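Local coordinates for alpha,alpha-trehalose-phosphate synthase (UDP-forming) (Burkholderia multivorans, PDB 5UOF), which belongs to glycosyltransferase family 20, whose members have the GT-B fold of two Rossmann-like domains facing each other across a cleft, at residues W137-H142 against S451-T456; G160-I165 against A231-G236; K184-C187 against V191-F194. All blocks are in the same frame, centred on the assembly; numbering follows the deposited sequence. Where two conformers were deposited one is given.

Contact 1: residues W137-H142 against S451-T456; sequences WVHDYH and SVWRDT. With EDO (1,2-ethanediol), chain Q.
The chi1 torsions of Trp137 (-169°) and Trp453 (176°) both set CG trans to the backbone N, and the two indoles thereby stretch from strand 135-139 and from helix 450-472 until their six-membered rings meet. In the GT-B fold the last helix of the chain crosses back onto the N-terminal Rossmann-like domain, and this contact is part of that return packing. The segment axes stay 12.7 Å apart at their closest, a gap bridged largely by side chains. CZ2 of Trp137 comes to 3.5 Å from CZ2 of Trp453, with the ring planes inclined at 43°, an intermediate arrangement that is neither a stack nor a T-shaped pair. CH2 of Trp137 also reaches past the indole to the helix backbone, 4.2 Å from Arg454 CA. His139 completes the aromatic cluster: its CE1 meets the CZ2–CH2 side of Trp453 rim to rim, 3.4 Å from CZ2. The same imidazole lies across Trp137, with NE2 3.2 Å above the indole plane and over its centre, while ND1 is hydrogen-bonded to NE2 of His164. Phe457 stacks on Trp137 from the next turn of the helix. Arg454 bends away from the cluster, its guanidinium held by the hydroxyl of Tyr238 and the carbonyl of Gly35. Asp455, on the outer side of the helix, binds a 1,2-ethanediol that is probably from the crystallisation liquor; the diol's O1 donates to Asp455 OD1 at 2.7 Å.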
ATOM      1  N   TRP A 137       5.334  -7.644 -28.911  1.00 17.87           N
ATOM      2  CA  TRP A 137       5.713  -7.788 -27.502  1.00 16.91           C
ATOM      3  C   TRP A 137       6.052  -6.413 -26.933  1.00 16.39           C
ATOM      4  O   TRP A 137       7.106  -5.851 -27.251  1.00 16.85           O
ATOM      5  CB  TRP A 137       6.895  -8.742 -27.364  1.00 17.24           C
ATOM      6  CG  TRP A 137       7.177  -9.160 -25.940  1.00 16.42           C
ATOM      7  CD1 TRP A 137       6.497  -8.784 -24.818  1.00 22.15           C
ATOM      8  CD2 TRP A 137       8.217 -10.038 -25.510  1.00 16.63           C
ATOM      9  NE1 TRP A 137       7.049  -9.379 -23.708  1.00 19.19           N
ATOM     10  CE2 TRP A 137       8.106 -10.157 -24.108  1.00 17.69           C
ATOM     11  CE3 TRP A 137       9.230 -10.745 -26.176  1.00 18.62           C
ATOM     12  CZ2 TRP A 137       8.973 -10.944 -23.360  1.00 20.15           C
ATOM     13  CZ3 TRP A 137      10.097 -11.530 -25.418  1.00 22.20           C
ATOM     14  CH2 TRP A 137       9.956 -11.621 -24.032  1.00 22.65           C
ATOM     15  N   VAL A 138       5.163  -5.886 -26.074  1.00 15.57           N
ATOM     16  CA  VAL A 138       5.271  -4.553 -25.480  1.00 18.07           C
ATOM     17  C   VAL A 138       5.844  -4.663 -24.073  1.00 14.89           C
ATOM     18  O   VAL A 138       5.413  -5.513 -23.281  1.00 17.35           O
ATOM     19  CB  VAL A 138       3.893  -3.865 -25.451  1.00 14.83           C
ATOM     20  CG1 VAL A 138       4.000  -2.459 -24.857  1.00 17.27           C
ATOM     21  CG2 VAL A 138       3.284  -3.835 -26.856  1.00 16.09           C
ATOM     22  N   HIS A 139       6.780  -3.775 -23.731  1.00 15.80           N
ATOM     23  CA  HIS A 139       7.499  -3.861 -22.463  1.00 15.59           C
ATOM     24  C   HIS A 139       7.223  -2.676 -21.555  1.00 15.28           C
ATOM     25  O   HIS A 139       7.516  -1.529 -21.907  1.00 15.78           O
ATOM     26  CB  HIS A 139       8.998  -4.004 -22.709  1.00 17.84           C
ATOM     27  CG  HIS A 139       9.353  -5.356 -23.217  1.00 16.07           C
ATOM     28  ND1 HIS A 139       9.747  -6.377 -22.376  1.00 17.86           N
ATOM     29  CD2 HIS A 139       9.266  -5.889 -24.456  1.00 17.10           C
ATOM     30  CE1 HIS A 139       9.934  -7.473 -23.091  1.00 16.00           C
ATOM     31  NE2 HIS A 139       9.643  -7.204 -24.353  1.00 17.77           N
ATOM     32  N   ASP A 140       6.651  -2.981 -20.388  1.00 12.63           N
ATOM     33  CA  ASP A 140       6.669  -2.176 -19.169  1.00 14.97           C
ATOM     34  C   ASP A 140       5.676  -1.017 -19.136  1.00 16.64           C
ATOM     35  O   ASP A 140       4.966  -0.737 -20.109  1.00 13.60           O
ATOM     36  CB  ASP A 140       8.076  -1.654 -18.886  1.00 15.11           C
ATOM     37  CG  ASP A 140       8.411  -1.684 -17.395  1.00 16.26           C
ATOM     38  OD1 ASP A 140       7.598  -2.239 -16.610  1.00 14.04           O
ATOM     39  OD2 ASP A 140       9.468  -1.147 -16.996  1.00 16.72           O
ATOM     40  N   TYR A 141       5.648  -0.335 -17.988  1.00 11.57           N
ATOM     41  CA  TYR A 141       4.495   0.464 -17.593  1.00 11.26           C
ATOM     42  C   TYR A 141       4.320   1.744 -18.410  1.00 12.00           C
ATOM     43  O   TYR A 141       3.201   2.271 -18.453  1.00 17.86           O
ATOM     44  CB  TYR A 141       4.594   0.782 -16.091  1.00 10.83           C
ATOM     45  CG  TYR A 141       5.800   1.609 -15.707  1.00 11.19           C
ATOM     46  CD1 TYR A 141       7.052   1.020 -15.524  1.00 11.43           C
ATOM     47  CD2 TYR A 141       5.691   2.986 -15.548  1.00 11.45           C
ATOM     48  CE1 TYR A 141       8.152   1.788 -15.195  1.00 14.76           C
ATOM     49  CE2 TYR A 141       6.780   3.758 -15.211  1.00 11.95           C
ATOM     50  CZ  TYR A 141       8.009   3.154 -15.037  1.00 13.14           C
ATOM     51  OH  TYR A 141       9.095   3.934 -14.710  1.00 19.88           O
ATOM     52  N   HIS A 142       5.382   2.274 -19.033  1.00 12.50           N
ATOM     53  CA  HIS A 142       5.209   3.470 -19.856  1.00 15.76           C
ATOM     54  C   HIS A 142       4.335   3.195 -21.064  1.00 19.81           C
ATOM     55  O   HIS A 142       3.782   4.136 -21.649  1.00 17.72           O
ATOM     56  CB  HIS A 142       6.557   4.009 -20.361  1.00 14.45           C
ATOM     57  CG  HIS A 142       7.499   4.457 -19.281  1.00 16.54           C
ATOM     58  ND1 HIS A 142       7.326   5.635 -18.584  1.00 25.01           N
ATOM     59  CD2 HIS A 142       8.643   3.909 -18.813  1.00 21.69           C
ATOM     60  CE1 HIS A 142       8.314   5.782 -17.718  1.00 21.75           C
ATOM     61  NE2 HIS A 142       9.125   4.747 -17.837  1.00 25.79           N
ATOM     62  N   SER A 451      17.041 -17.136 -20.911  1.00 18.60           N
ATOM     63  CA  SER A 451      16.379 -17.719 -22.071  0.67 16.88           C
ATOM     64  C   SER A 451      14.997 -18.264 -21.730  1.00 17.85           C
ATOM     65  O   SER A 451      14.149 -18.371 -22.623  1.00 21.34           O
ATOM     66  CB  SER A 451      17.240 -18.829 -22.683  0.67 19.61           C
ATOM     67  OG  SER A 451      17.146 -20.021 -21.928  0.67 22.93           O
ATOM     68  N   VAL A 452      14.741 -18.599 -20.461  1.00 18.13           N
ATOM     69  CA  VAL A 452      13.422 -19.099 -20.085  1.00 18.63           C
ATOM     70  C   VAL A 452      12.373 -18.001 -20.246  1.00 17.52           C
ATOM     71  O   VAL A 452      11.305 -18.229 -20.818  1.00 16.26           O
ATOM     72  CB  VAL A 452      13.446 -19.673 -18.657  1.00 17.51           C
ATOM     73  CG1 VAL A 452      12.052 -20.162 -18.247  1.00 18.73           C
ATOM     74  CG2 VAL A 452      14.472 -20.817 -18.582  1.00 16.34           C
ATOM     75  N   TRP A 453      12.672 -16.794 -19.761  1.00 15.80           N
ATOM     76  CA  TRP A 453      11.777 -15.653 -19.965  1.00 16.30           C
ATOM     77  C   TRP A 453      11.472 -15.454 -21.439  1.00 19.13           C
ATOM     78  O   TRP A 453      10.309 -15.402 -21.857  1.00 17.18           O
ATOM     79  CB  TRP A 453      12.425 -14.398 -19.375  1.00 14.61           C
ATOM     80  CG  TRP A 453      11.705 -13.098 -19.577  1.00 12.85           C
ATOM     81  CD1 TRP A 453      10.594 -12.657 -18.911  1.00 15.54           C
ATOM     82  CD2 TRP A 453      12.098 -12.030 -20.451  1.00 18.29           C
ATOM     83  NE1 TRP A 453      10.252 -11.395 -19.345  1.00 15.88           N
ATOM     84  CE2 TRP A 453      11.174 -10.979 -20.269  1.00 15.82           C
ATOM     85  CE3 TRP A 453      13.144 -11.859 -21.366  1.00 17.87           C
ATOM     86  CZ2 TRP A 453      11.256  -9.785 -20.975  1.00 17.77           C
ATOM     87  CZ3 TRP A 453      13.227 -10.671 -22.059  1.00 19.65           C
ATOM     88  CH2 TRP A 453      12.285  -9.649 -21.867  1.00 20.06           C
ATOM     89  N   ARG A 454      12.523 -15.348 -22.247  1.00 17.86           N
ATOM     90  CA  ARG A 454      12.349 -15.097 -23.666  1.00 19.85           C
ATOM     91  C   ARG A 454      11.560 -16.219 -24.334  1.00 22.42           C
ATOM     92  O   ARG A 454      10.568 -15.974 -25.036  1.00 19.57           O
ATOM     93  CB  ARG A 454      13.723 -14.935 -24.312  1.00 23.96           C
ATOM     94  CG  ARG A 454      13.689 -15.031 -25.808  1.00 22.23           C
ATOM     95  CD  ARG A 454      15.052 -14.726 -26.407  1.00 28.61           C
ATOM     96  NE  ARG A 454      16.032 -15.775 -26.169  1.00 36.49           N
ATOM     97  CZ  ARG A 454      17.075 -15.655 -25.352  1.00 35.43           C
ATOM     98  NH1 ARG A 454      17.281 -14.529 -24.678  1.00 29.73           N
ATOM     99  NH2 ARG A 454      17.912 -16.669 -25.210  1.00 39.60           N
ATOM    100  N   ASP A 455      11.988 -17.463 -24.119  1.00 18.08           N
ATOM    101  CA  ASP A 455      11.428 -18.587 -24.863  1.00 23.18           C
ATOM    102  C   ASP A 455       9.987 -18.871 -24.464  1.00 21.27           C
ATOM    103  O   ASP A 455       9.152 -19.166 -25.329  1.00 22.53           O
ATOM    104  CB  ASP A 455      12.282 -19.835 -24.653  1.00 21.18           C
ATOM    105  CG  ASP A 455      13.608 -19.764 -25.382  1.00 24.38           C
ATOM    106  OD1 ASP A 455      13.730 -18.972 -26.344  1.00 27.40           O
ATOM    107  OD2 ASP A 455      14.527 -20.506 -24.987  1.00 28.22           O
ATOM    108  N   THR A 456       9.667 -18.798 -23.164  1.00 20.78           N
ATOM    109  CA  THR A 456       8.307 -19.118 -22.736  0.78 17.97           C
ATOM    110  C   THR A 456       7.331 -18.016 -23.135  1.00 16.55           C
ATOM    111  O   THR A 456       6.192 -18.298 -23.518  1.00 17.21           O
ATOM    112  CB  THR A 456       8.268 -19.368 -21.228  0.78 18.13           C
ATOM    113  OG1 THR A 456       8.753 -18.217 -20.539  0.78 22.01           O
ATOM    114  CG2 THR A 456       9.153 -20.561 -20.870  0.78 15.34           C
TER
HETATM  115  C1  EDO Q 515      12.342 -18.293 -29.656  1.00 60.44           C
HETATM  116  O1  EDO Q 515      12.069 -19.097 -28.502  1.00 53.50           O
HETATM  117  C2  EDO Q 515      13.186 -17.088 -29.264  1.00 62.82           C
HETATM  118  O2  EDO Q 515      14.589 -17.393 -29.317  1.00 63.28           O

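Contact 2: residues G160-I165 against A231-G236; sequences GFFLHI and AAYPIG
Phe162 reaches from near the C-terminal end of strand 159-162 to Tyr233 and Ile235, just beyond strand 226-232 in the same Rossmann-like sheet. From CB, with CG trans to the backbone N (chi1 -173°), the ring points at the 231-236 segment. On one flank CD2 sits 3.4 Å above the plane of the His164 ring, offset toward its rim. Further out on this flank CE2 touches the CD1 methyl of Ile235 at 3.5 Å. The other flank faces Tyr233, whose CB is 3.8 Å from CE1. At the tip, CZ comes within 3.2 Å of the Tyr233 carbonyl O, which approaches obliquely to the ring. Ile235 CD1 fills the angle between the two rings of the first segment, since it also lies 3.5 Å from ND1 of His164, whose NE2 is hydrogen-bonded to His139 ND1. No hydrogen bond joins the segments directly, but Gln195 ties them together, its amide meeting His164 O and Ile235 N. Strand 191-194 runs between the strands that lead into these two segments, while helix 450-472 covers the side-chain layer, presenting Trp453 edge-to-face with Phe162 and Asp460 to the Tyr233 hydroxyl.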
ATOM      1  N   GLY A 160       1.453  -9.199 -26.730  1.00 16.33           N
ATOM      2  CA  GLY A 160       1.758  -9.532 -25.353  1.00 15.50           C
ATOM      3  C   GLY A 160       2.328  -8.337 -24.617  1.00 14.74           C
ATOM      4  O   GLY A 160       2.962  -7.463 -25.210  1.00 18.22           O
ATOM      5  N   PHE A 161       2.107  -8.315 -23.304  1.00 13.97           N
ATOM      6  CA  PHE A 161       2.635  -7.278 -22.430  1.00 13.29           C
ATOM      7  C   PHE A 161       3.460  -7.958 -21.357  1.00 16.32           C
ATOM      8  O   PHE A 161       3.067  -9.010 -20.850  1.00 16.62           O
ATOM      9  CB  PHE A 161       1.490  -6.464 -21.771  1.00 14.27           C
ATOM     10  CG  PHE A 161       1.962  -5.326 -20.893  1.00 17.28           C
ATOM     11  CD1 PHE A 161       2.581  -4.208 -21.447  1.00 15.72           C
ATOM     12  CD2 PHE A 161       1.745  -5.352 -19.516  1.00 14.37           C
ATOM     13  CE1 PHE A 161       3.003  -3.154 -20.642  1.00 12.67           C
ATOM     14  CE2 PHE A 161       2.166  -4.297 -18.707  1.00 12.61           C
ATOM     15  CZ  PHE A 161       2.793  -3.203 -19.266  1.00 14.42           C
ATOM     16  N   PHE A 162       4.611  -7.378 -21.022  1.00 12.78           N
ATOM     17  CA  PHE A 162       5.347  -7.813 -19.838  1.00 12.44           C
ATOM     18  C   PHE A 162       5.609  -6.614 -18.942  1.00 12.56           C
ATOM     19  O   PHE A 162       6.224  -5.630 -19.370  1.00 14.00           O
ATOM     20  CB  PHE A 162       6.666  -8.515 -20.176  1.00 13.00           C
ATOM     21  CG  PHE A 162       7.324  -9.100 -18.952  1.00 13.56           C
ATOM     22  CD1 PHE A 162       6.856 -10.290 -18.428  1.00 14.46           C
ATOM     23  CD2 PHE A 162       8.334  -8.418 -18.273  1.00 12.68           C
ATOM     24  CE1 PHE A 162       7.405 -10.818 -17.265  1.00 13.41           C
ATOM     25  CE2 PHE A 162       8.902  -8.954 -17.125  1.00 14.23           C
ATOM     26  CZ  PHE A 162       8.434 -10.153 -16.618  1.00 14.93           C
ATOM     27  N   LEU A 163       5.142  -6.703 -17.700  1.00 11.40           N
ATOM     28  CA  LEU A 163       5.365  -5.674 -16.695  1.00 11.10           C
ATOM     29  C   LEU A 163       6.636  -5.999 -15.917  1.00 11.99           C
ATOM     30  O   LEU A 163       6.723  -7.050 -15.275  1.00 12.93           O
ATOM     31  CB  LEU A 163       4.168  -5.598 -15.748  1.00 10.49           C
ATOM     32  CG  LEU A 163       4.195  -4.422 -14.773  1.00 10.53           C
ATOM     33  CD1 LEU A 163       4.006  -3.094 -15.551  1.00 12.35           C
ATOM     34  CD2 LEU A 163       3.094  -4.616 -13.726  1.00 12.68           C
ATOM     35  N   HIS A 164       7.622  -5.103 -15.974  1.00 13.50           N
ATOM     36  CA  HIS A 164       8.886  -5.352 -15.291  1.00 12.76           C
ATOM     37  C   HIS A 164       8.865  -4.945 -13.821  1.00 14.06           C
ATOM     38  O   HIS A 164       9.702  -5.421 -13.047  1.00 13.52           O
ATOM     39  CB  HIS A 164      10.022  -4.621 -16.002  1.00 12.22           C
ATOM     40  CG  HIS A 164      10.288  -5.128 -17.383  1.00 13.92           C
ATOM     41  ND1 HIS A 164      11.470  -5.752 -17.727  1.00 16.47           N
ATOM     42  CD2 HIS A 164       9.525  -5.121 -18.500  1.00 14.29           C
ATOM     43  CE1 HIS A 164      11.421  -6.103 -19.000  1.00 15.18           C
ATOM     44  NE2 HIS A 164      10.257  -5.721 -19.496  1.00 14.79           N
ATOM     45  N   ILE A 165       7.926  -4.093 -13.422  1.00 13.96           N
ATOM     46  CA  ILE A 165       7.811  -3.615 -12.043  1.00 11.59           C
ATOM     47  C   ILE A 165       6.703  -4.412 -11.357  1.00 11.44           C
ATOM     48  O   ILE A 165       6.022  -5.208 -12.021  1.00 10.36           O
ATOM     49  CB  ILE A 165       7.547  -2.098 -12.024  1.00 10.71           C
ATOM     50  CG1 ILE A 165       6.207  -1.770 -12.683  1.00 13.16           C
ATOM     51  CG2 ILE A 165       8.678  -1.362 -12.739  1.00 12.49           C
ATOM     52  CD1 ILE A 165       5.778  -0.340 -12.438  1.00 17.88           C
ATOM     53  N   ALA A 231       0.090 -14.733 -16.722  1.00 14.13           N
ATOM     54  CA  ALA A 231       1.121 -15.646 -16.239  1.00 13.79           C
ATOM     55  C   ALA A 231       2.307 -14.852 -15.712  1.00 14.10           C
ATOM     56  O   ALA A 231       2.470 -13.664 -16.010  1.00 13.20           O
ATOM     57  CB  ALA A 231       1.583 -16.612 -17.336  1.00 16.01           C
ATOM     58  N   ALA A 232       3.141 -15.544 -14.930  1.00 13.28           N
ATOM     59  CA  ALA A 232       4.383 -15.002 -14.397  1.00 13.34           C
ATOM     60  C   ALA A 232       5.557 -15.550 -15.197  1.00 15.55           C
ATOM     61  O   ALA A 232       5.609 -16.753 -15.487  1.00 17.36           O
ATOM     62  CB  ALA A 232       4.558 -15.359 -12.917  1.00 12.73           C
ATOM     63  N   TYR A 233       6.477 -14.660 -15.569  1.00 15.96           N
ATOM     64  CA  TYR A 233       7.694 -14.993 -16.319  1.00 13.89           C
ATOM     65  C   TYR A 233       8.850 -14.274 -15.636  1.00 11.79           C
ATOM     66  O   TYR A 233       9.289 -13.217 -16.104  1.00 13.49           O
ATOM     67  CB  TYR A 233       7.608 -14.553 -17.789  1.00 16.03           C
ATOM     68  CG  TYR A 233       6.348 -14.928 -18.546  1.00 18.31           C
ATOM     69  CD1 TYR A 233       5.177 -14.201 -18.391  1.00 14.65           C
ATOM     70  CD2 TYR A 233       6.342 -15.978 -19.460  1.00 16.66           C
ATOM     71  CE1 TYR A 233       4.026 -14.534 -19.092  1.00 14.21           C
ATOM     72  CE2 TYR A 233       5.203 -16.315 -20.177  1.00 16.04           C
ATOM     73  CZ  TYR A 233       4.046 -15.582 -19.989  1.00 17.76           C
ATOM     74  OH  TYR A 233       2.907 -15.901 -20.681  1.00 19.20           O
ATOM     75  N   PRO A 234       9.319 -14.773 -14.490  1.00 12.43           N
ATOM     76  CA  PRO A 234      10.400 -14.077 -13.767  1.00 12.32           C
ATOM     77  C   PRO A 234      11.663 -13.967 -14.616  1.00 15.07           C
ATOM     78  O   PRO A 234      12.140 -14.954 -15.172  1.00 18.42           O
ATOM     79  CB  PRO A 234      10.625 -14.959 -12.531  1.00 15.75           C
ATOM     80  CG  PRO A 234       9.978 -16.282 -12.844  1.00 16.77           C
ATOM     81  CD  PRO A 234       8.818 -15.942 -13.749  1.00 14.56           C
ATOM     82  N   ILE A 235      12.201 -12.753 -14.715  1.00 11.77           N
ATOM     83  CA  ILE A 235      13.375 -12.497 -15.550  1.00 12.26           C
ATOM     84  C   ILE A 235      14.627 -12.969 -14.823  1.00 16.16           C
ATOM     85  O   ILE A 235      14.880 -12.576 -13.675  1.00 13.63           O
ATOM     86  CB  ILE A 235      13.481 -11.004 -15.901  1.00 15.82           C
ATOM     87  CG1 ILE A 235      12.310 -10.571 -16.782  1.00 17.01           C
ATOM     88  CG2 ILE A 235      14.810 -10.711 -16.609  1.00 19.45           C
ATOM     89  CD1 ILE A 235      12.426  -9.129 -17.294  1.00 15.75           C
ATOM     90  N   GLY A 236      15.438 -13.780 -15.503  1.00 15.82           N
ATOM     91  CA  GLY A 236      16.677 -14.265 -14.950  1.00 13.67           C
ATOM     92  C   GLY A 236      17.893 -13.663 -15.624  1.00 15.87           C
ATOM     93  O   GLY A 236      17.824 -12.625 -16.298  1.00 16.46           O
TER

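Contact 3: residues K184-C187 against V191-F194; sequences KFMC and VTGF
The ring of Phe194 is met at a slant by the CE methyl of Met186, while the ring of Phe203, from helix 197-209, also meets it with planes at about 40°. These side chains belong to the beta-alpha-beta crossover of the N-terminal Rossmann-like domain: helix 179-186 lies on the connection between the parallel, adjacent strands 159-162 and 191-194, and a short loop leads from it into the second of them. Met186, near the C-terminal end of the helix, carries most of the packing. Its chain is extended as far as SD and then bends (chi3 68°), which swings the terminal methyl toward the strand. There CE lies 3.7 Å from Phe194 CZ and slightly farther, 3.9 Å, from CE1 of the same ring. It also touches the CG2 methyl of Thr192, at 3.9 Å, so a single methyl packs against two residues whose side chains emerge on the same side of the strand. Phe167 and Phe203 are further neighbours of the Met186 side chain and continue this apolar layer between the helices and the sheet. Cys187 turns away from the strand and packs on Phe203 and Ile207. The backbones come closest at Met186 and Thr192, whose CA atoms are 6.9 Å apart. Thr192, modelled in two conformers, tentatively adds a polar link there in the one described. With chi1 at -57° its hydroxyl lies beside its own backbone N and faces the end of the helix, where OG1 donates a weak hydrogen bond of 3.1 Å to the carbonyl O of Met186.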
ATOM      1  N   LYS A 184      -8.598  -2.275 -18.026  1.00 16.80           N
ATOM      2  CA  LYS A 184      -9.158  -2.489 -19.361  1.00 17.03           C
ATOM      3  C   LYS A 184      -8.063  -2.501 -20.429  1.00 20.27           C
ATOM      4  O   LYS A 184      -8.063  -3.362 -21.318  1.00 20.10           O
ATOM      5  CB  LYS A 184     -10.202  -1.419 -19.686  1.00 18.76           C
ATOM      6  CG  LYS A 184     -10.830  -1.600 -21.074  1.00 19.53           C
ATOM      7  CD  LYS A 184     -11.851  -0.498 -21.394  1.00 26.14           C
ATOM      8  CE  LYS A 184     -11.176   0.859 -21.488  1.00 31.74           C
ATOM      9  NZ  LYS A 184     -12.116   1.939 -21.900  1.00 38.65           N
ATOM     10  N   PHE A 185      -7.124  -1.551 -20.361  1.00 19.38           N
ATOM     11  CA  PHE A 185      -6.000  -1.544 -21.300  1.00 16.93           C
ATOM     12  C   PHE A 185      -5.220  -2.848 -21.240  1.00 17.15           C
ATOM     13  O   PHE A 185      -4.824  -3.403 -22.279  1.00 19.11           O
ATOM     14  CB  PHE A 185      -5.061  -0.382 -20.993  1.00 19.71           C
ATOM     15  CG  PHE A 185      -5.666   0.974 -21.216  1.00 20.80           C
ATOM     16  CD1 PHE A 185      -6.749   1.148 -22.064  1.00 24.65           C
ATOM     17  CD2 PHE A 185      -5.117   2.084 -20.594  1.00 20.46           C
ATOM     18  CE1 PHE A 185      -7.289   2.406 -22.272  1.00 27.29           C
ATOM     19  CE2 PHE A 185      -5.655   3.345 -20.794  1.00 17.91           C
ATOM     20  CZ  PHE A 185      -6.738   3.506 -21.633  1.00 20.31           C
ATOM     21  N   MET A 186      -4.989  -3.353 -20.031  1.00 16.37           N
ATOM     22  CA  MET A 186      -4.222  -4.578 -19.870  1.00 14.46           C
ATOM     23  C   MET A 186      -4.949  -5.766 -20.461  1.00 15.22           C
ATOM     24  O   MET A 186      -4.306  -6.716 -20.920  1.00 18.87           O
ATOM     25  CB  MET A 186      -3.922  -4.794 -18.390  1.00 14.08           C
ATOM     26  CG  MET A 186      -3.002  -3.710 -17.875  1.00 14.14           C
ATOM     27  SD  MET A 186      -2.617  -3.792 -16.132  1.00 18.49           S
ATOM     28  CE  MET A 186      -1.628  -5.300 -16.070  1.00 19.58           C
ATOM     29  N   CYS A 187      -6.275  -5.730 -20.483  1.00 14.73           N
ATOM     30  CA  CYS A 187      -7.025  -6.805 -21.122  1.00 16.28           C
ATOM     31  C   CYS A 187      -7.067  -6.692 -22.641  1.00 19.21           C
ATOM     32  O   CYS A 187      -7.639  -7.574 -23.280  1.00 20.49           O
ATOM     33  CB  CYS A 187      -8.450  -6.858 -20.569  1.00 16.54           C
ATOM     34  SG  CYS A 187      -8.472  -7.296 -18.821  1.00 18.21           S
ATOM     35  N   VAL A 191      -1.677 -11.756 -24.140  1.00 19.24           N
ATOM     36  CA  VAL A 191      -0.856 -12.279 -23.056  1.00 19.55           C
ATOM     37  C   VAL A 191      -0.423 -11.110 -22.183  1.00 19.73           C
ATOM     38  O   VAL A 191       0.127 -10.121 -22.686  1.00 16.71           O
ATOM     39  CB  VAL A 191       0.380 -13.040 -23.579  1.00 16.22           C
ATOM     40  CG1 VAL A 191       1.184 -13.621 -22.405  1.00 17.08           C
ATOM     41  CG2 VAL A 191      -0.018 -14.144 -24.578  1.00 21.60           C
ATOM     42  N   THR A 192      -0.684 -11.212 -20.884  1.00 17.38           N
ATOM     43  CA  THR A 192      -0.255 -10.217 -19.907  0.57 16.90           C
ATOM     44  C   THR A 192       0.663 -10.917 -18.914  1.00 18.71           C
ATOM     45  O   THR A 192       0.203 -11.743 -18.117  1.00 17.86           O
ATOM     46  CB  THR A 192      -1.462  -9.580 -19.221  0.57 17.59           C
ATOM     47  OG1 THR A 192      -2.311  -8.998 -20.221  0.57 19.47           O
ATOM     48  CG2 THR A 192      -1.024  -8.499 -18.271  0.57 14.66           C
ATOM     49  N   GLY A 193       1.951 -10.599 -18.972  1.00 18.50           N
ATOM     50  CA  GLY A 193       2.958 -11.280 -18.177  1.00 13.06           C
ATOM     51  C   GLY A 193       3.476 -10.404 -17.058  1.00 17.02           C
ATOM     52  O   GLY A 193       3.581  -9.182 -17.204  1.00 14.40           O
ATOM     53  N   PHE A 194       3.802 -11.052 -15.942  1.00 11.80           N
ATOM     54  CA  PHE A 194       4.263 -10.405 -14.727  1.00 11.86           C
ATOM     55  C   PHE A 194       5.546 -11.062 -14.236  1.00 11.57           C
ATOM     56  O   PHE A 194       5.901 -12.170 -14.644  1.00 14.00           O
ATOM     57  CB  PHE A 194       3.198 -10.481 -13.626  1.00 13.05           C
ATOM     58  CG  PHE A 194       1.905  -9.816 -14.001  1.00 12.55           C
ATOM     59  CD1 PHE A 194       1.720  -8.472 -13.759  1.00 13.90           C
ATOM     60  CD2 PHE A 194       0.893 -10.541 -14.613  1.00 17.18           C
ATOM     61  CE1 PHE A 194       0.536  -7.845 -14.119  1.00 12.72           C
ATOM     62  CE2 PHE A 194      -0.291  -9.929 -14.972  1.00 15.90           C
ATOM     63  CZ  PHE A 194      -0.469  -8.578 -14.714  1.00 14.32           C
TER

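Contacts 1 and 2, with centres about 6 Å apart, lie on adjacent strands, 135-139 and 159-162, probably joined by hydrogen bonds from Val138 N to Gly160 O (2.8 Å) and Asp140 N to Phe162 O (2.9 Å). Contact 3 lies about 10 Å from contact 2, centre to centre; its strand 191-194 runs between the two strands of contact 2, with probable bonds from Gly193 N to Phe161 O and Tyr233 N to Phe194 O, each 2.7 Å. Contacts 1 and 3 do not touch. Ethanediol other than that at Asp455, probably from the crystallisation liquor, lies about 4 Å from the Trp453 side chain, and ethanediol likewise from His164; the sodium site (Arg360, Ser362, Gln385) involves none of these segments.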